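Local coordinates for protein 2-oxoglutarate-dependent dioxygenase tropC (Talaromyces stipitatus, PDB 6XJJ) that catalyses an oxidative step of fungal tropolone biosynthesis as a non-haem iron, 2-oxoglutarate-dependent dioxygenase, at residues L253-K256 against G257-G260; D287-H290 against R291-G295. All coordinates share one frame; numbering follows the deposited sequence.

Contact 1: residues L253-K256 against G257-G260; sequences LQQK and GTKG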
loop_
_atom_site.group_PDB
_atom_site.type_symbol
_atom_site.label_atom_id
_atom_site.label_comp_id
_atom_site.label_asym_id
_atom_site.label_seq_id
_atom_site.Cartn_x
_atom_site.Cartn_y
_atom_site.Cartn_z
ATOM N N LEU A 253 -3.709 -4.940 2.331
ATOM C CA LEU A 253 -4.362 -6.180 2.728
ATOM C C LEU A 253 -4.828 -6.037 4.169
ATOM O O LEU A 253 -3.998 -5.946 5.080
ATOM C CB LEU A 253 -3.410 -7.369 2.591
ATOM C CG LEU A 253 -3.915 -8.724 3.102
ATOM C CD1 LEU A 253 -5.132 -9.194 2.320
ATOM C CD2 LEU A 253 -2.806 -9.763 3.053
ATOM N N GLN A 254 -6.141 -6.025 4.379
ATOM C CA GLN A 254 -6.663 -5.926 5.728
ATOM C C GLN A 254 -6.936 -7.326 6.261
ATOM O O GLN A 254 -6.855 -8.322 5.538
ATOM C CB GLN A 254 -7.942 -5.098 5.773
ATOM C CG GLN A 254 -7.917 -3.840 4.987
ATOM C CD GLN A 254 -9.125 -3.025 5.290
ATOM O OE1 GLN A 254 -9.820 -3.301 6.261
ATOM N NE2 GLN A 254 -9.530 -2.205 4.340
ATOM N N GLN A 255 -7.291 -7.392 7.536
ATOM C CA GLN A 255 -7.462 -8.662 8.219
ATOM C C GLN A 255 -8.949 -8.904 8.451
ATOM O O GLN A 255 -9.663 -8.004 8.906
ATOM C CB GLN A 255 -6.702 -8.651 9.544
ATOM C CG GLN A 255 -6.295 -10.011 10.050
ATOM C CD GLN A 255 -5.478 -9.913 11.317
ATOM O OE1 GLN A 255 -5.270 -8.820 11.850
ATOM N NE2 GLN A 255 -4.962 -11.045 11.778
ATOM N N LYS A 256 -9.412 -10.111 8.129
ATOM C CA LYS A 256 -10.803 -10.481 8.368
ATOM C C LYS A 256 -11.165 -10.307 9.837
ATOM O O LYS A 256 -10.529 -10.894 10.720
ATOM C CB LYS A 256 -11.041 -11.924 7.913
ATOM C CG LYS A 256 -12.390 -12.545 8.290
ATOM C CD LYS A 256 -12.595 -13.872 7.550
ATOM C CE LYS A 256 -13.629 -14.776 8.212
ATOM N NZ LYS A 256 -14.960 -14.137 8.400
ATOM N N GLY A 257 -12.184 -9.490 10.090
ATOM C CA GLY A 257 -12.668 -9.233 11.428
ATOM C C GLY A 257 -12.184 -7.952 12.076
ATOM O O GLY A 257 -12.350 -7.800 13.293
ATOM N N THR A 258 -11.594 -7.030 11.317
ATOM C CA THR A 258 -11.122 -5.763 11.851
ATOM C C THR A 258 -11.733 -4.617 11.058
ATOM O O THR A 258 -12.216 -4.796 9.937
ATOM C CB THR A 258 -9.594 -5.638 11.784
ATOM O OG1 THR A 258 -9.177 -5.582 10.414
ATOM C CG2 THR A 258 -8.936 -6.824 12.449
ATOM N N LYS A 259 -11.692 -3.429 11.649
ATOM C CA LYS A 259 -12.037 -2.217 10.923
ATOM C C LYS A 259 -11.166 -1.089 11.462
ATOM O O LYS A 259 -10.313 -1.297 12.332
ATOM C CB LYS A 259 -13.538 -1.899 11.023
ATOM C CG LYS A 259 -14.043 -1.489 12.403
ATOM C CD LYS A 259 -15.562 -1.346 12.420
ATOM C CE LYS A 259 -16.050 -0.662 13.684
ATOM N NZ LYS A 259 -15.427 -1.213 14.927
ATOM N N GLY A 260 -11.370 0.107 10.918
ATOM C CA GLY A 260 -10.586 1.254 11.325
ATOM C C GLY A 260 -10.278 2.190 10.177
ATOM O O GLY A 260 -10.223 3.407 10.363
#
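Q255 O is gripped twice by T258, by side chain and backbone together, closing a type II beta turn from Q255 to T258. The turn lies in the surface connection between strands 249-253 and 261-265 of the dioxygenase core. T258 OG1 donates to Q255 O at 2.9 Å, in the carbonyl plane and on a lone pair. T258 N reaches Q255 O at 3.2 Å with a bent N-H···O angle of 136°, tilted from that plane. The hydroxyl thus adds a second donor to the same carbonyl as the bent turn bond. Its position follows from chi1 of 66°, which sets OG1 between the T258 backbone N and carbonyl carbon and leaves CG2 facing Q255 CB. K256 and G257 form the exposed corner; G257 has the positive phi (99°) expected at the third position of this turn type, and K256 points its CB away from G257-G260 overall. Beyond the turn, Q255 OE1 accepts a hydrogen bond from Y312 N, tying it to strand 311-318, and T258 OG1 has a weak second bond with R311 NH1. The apolar contact is light: Q255 CB lies 4.1 Å from T258 CG2.

Contact 2: residues D287-H290 against R291-G295; sequences DTMH and RWTGG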
loop_
_atom_site.group_PDB
_atom_site.type_symbol
_atom_site.label_atom_id
_atom_site.label_comp_id
_atom_site.label_asym_id
_atom_site.label_seq_id
_atom_site.Cartn_x
_atom_site.Cartn_y
_atom_site.Cartn_z
ATOM N N ASP A 287 -0.282 11.059 -4.279
ATOM C CA ASP A 287 -0.132 12.439 -4.733
ATOM C C ASP A 287 0.592 12.518 -6.075
ATOM O O ASP A 287 0.244 13.342 -6.930
ATOM C CB ASP A 287 0.617 13.248 -3.674
ATOM C CG ASP A 287 -0.166 13.382 -2.385
ATOM O OD1 ASP A 287 -1.397 13.176 -2.415
ATOM O OD2 ASP A 287 0.454 13.668 -1.338
ATOM N N THR A 288 1.613 11.683 -6.276
ATOM C CA THR A 288 2.319 11.676 -7.555
ATOM C C THR A 288 1.378 11.329 -8.703
ATOM O O THR A 288 1.446 11.940 -9.775
ATOM C CB THR A 288 3.487 10.693 -7.503
ATOM O OG1 THR A 288 4.407 11.103 -6.482
ATOM C CG2 THR A 288 4.219 10.647 -8.832
ATOM N N MET A 289 0.495 10.348 -8.502
ATOM C CA MET A 289 -0.508 10.050 -9.521
ATOM C C MET A 289 -1.494 11.201 -9.662
ATOM O O MET A 289 -1.916 11.529 -10.775
ATOM C CB MET A 289 -1.244 8.751 -9.182
ATOM C CG MET A 289 -2.228 8.272 -10.263
ATOM S SD MET A 289 -1.430 7.763 -11.808
ATOM C CE MET A 289 -0.650 6.250 -11.277
ATOM N N HIS A 290 -1.880 11.817 -8.540
ATOM C CA HIS A 290 -2.760 12.981 -8.579
ATOM C C HIS A 290 -2.201 14.051 -9.509
ATOM O O HIS A 290 -2.831 14.430 -10.502
ATOM C CB HIS A 290 -2.921 13.574 -7.179
ATOM C CG HIS A 290 -4.033 14.571 -7.073
ATOM N ND1 HIS A 290 -5.331 14.199 -6.807
ATOM C CD2 HIS A 290 -4.064 15.905 -7.304
ATOM C CE1 HIS A 290 -6.102 15.271 -6.801
ATOM N NE2 HIS A 290 -5.361 16.317 -7.113
ATOM N N ARG A 291 -1.012 14.568 -9.175
ATOM C CA ARG A 291 -0.402 15.626 -9.972
ATOM C C ARG A 291 -0.172 15.178 -11.402
ATOM O O ARG A 291 -0.306 15.970 -12.343
ATOM C CB ARG A 291 0.935 16.047 -9.367
ATOM C CG ARG A 291 0.897 16.738 -8.023
ATOM C CD ARG A 291 2.267 17.335 -7.772
ATOM N NE ARG A 291 3.328 16.341 -7.967
ATOM C CZ ARG A 291 3.737 15.467 -7.052
ATOM N NH1 ARG A 291 3.176 15.441 -5.849
ATOM N NH2 ARG A 291 4.711 14.614 -7.346
ATOM N N TRP A 292 0.215 13.920 -11.583
ATOM C CA TRP A 292 0.616 13.465 -12.903
ATOM C C TRP A 292 -0.589 13.301 -13.817
ATOM O O TRP A 292 -0.502 13.620 -15.008
ATOM C CB TRP A 292 1.499 12.224 -12.713
ATOM C CG TRP A 292 1.903 11.460 -13.898
ATOM C CD1 TRP A 292 2.137 11.938 -15.150
ATOM C CD2 TRP A 292 2.385 10.108 -13.891
ATOM N NE1 TRP A 292 2.604 10.930 -15.963
ATOM C CE2 TRP A 292 2.785 9.801 -15.207
ATOM C CE3 TRP A 292 2.477 9.114 -12.907
ATOM C CZ2 TRP A 292 3.259 8.544 -15.569
ATOM C CZ3 TRP A 292 2.942 7.861 -13.271
ATOM C CH2 TRP A 292 3.328 7.589 -14.591
ATOM N N THR A 293 -1.735 12.915 -13.271
ATOM C CA THR A 293 -2.996 13.165 -13.952
ATOM C C THR A 293 -3.431 14.597 -13.647
ATOM O O THR A 293 -2.740 15.346 -12.949
ATOM C CB THR A 293 -4.054 12.149 -13.520
ATOM O OG1 THR A 293 -4.383 12.344 -12.142
ATOM C CG2 THR A 293 -3.519 10.749 -13.672
ATOM N N GLY A 294 -4.588 15.001 -14.157
ATOM C CA GLY A 294 -5.039 16.353 -13.889
ATOM C C GLY A 294 -5.752 16.497 -12.555
ATOM O O GLY A 294 -6.591 17.388 -12.394
ATOM N N GLY A 295 -5.425 15.637 -11.589
ATOM C CA GLY A 295 -6.371 15.319 -10.538
ATOM C C GLY A 295 -7.423 14.323 -10.968
ATOM O O GLY A 295 -8.359 14.052 -10.204
#
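M289 O and H290 O, near the C-terminal end of helix 287-292, are met by T293 and G295 as the chain leaves the helix. The helix directly follows strand 281-285 of the double-stranded beta-helix (jelly-roll) core, the usual fold of this dioxygenase family. T293 N donates an almost straight bond to M289 O at 2.9 Å, and G295 N reaches H290 O at 3.1 Å. T293 OG1 sits close to both carbonyls, 2.9 Å from M289 O and 3.1 Å from H290 O; chi1 of 67° brings the hydroxyl back over the helix end. The same OG1 is hydrogen-bonded with Y297 N and so helps hold the following chain. G295 CA lies over one face of the H290 ring, offset toward the rim and 3.8 Å from its centroid, a CH-pi contact. On another flank M289 SD approaches the W292 six-membered ring obliquely, 5.0 Å from the centroid, a Met-aromatic contact; M289 and T293 also rest on L196 and I200 of helix 171-204, respectively. Two residues earlier, R291 N binds D287 O at 2.8 Å, and the R291 guanidinium folds back so that D287 O stands over one of its faces. This does not make a salt bridge: R291 NH1 and D287 OD2 are 5.6 Å apart. H290 ND1 pairs instead with S299 N, and T288 OG1 is hydrogen-bonded with F246 O. The helix is thereby tied to the chain flanking D245 and H243, both ligands of the iron. The D287 carboxylate takes S299 OG on OD1 and T244 OG1 on OD2, and these two hydroxyls together fix its rotation beside the iron-ligand segment.

Overall arrangement
Following the chain, strand 249-253 of the large mixed sheet runs into contact 1, which closes the turn leading to strand 261-265 of the small antiparallel sheet. The chain then passes through strands 270-273 and 281-285 before contact 2, where helix 287-292 ends and the chain turns toward strand 302-304. The two contacts are in series, neither nesting nor crossing, with centres about 28 Å apart on opposite sides of the chain's centre. Contact 1 joins a surface turn to strand 311-318. In contact 2 the start of helix 287-292 is tied to the segment carrying two iron ligands, while M289 and, just past the helix end, T293 rest on helix 171-204.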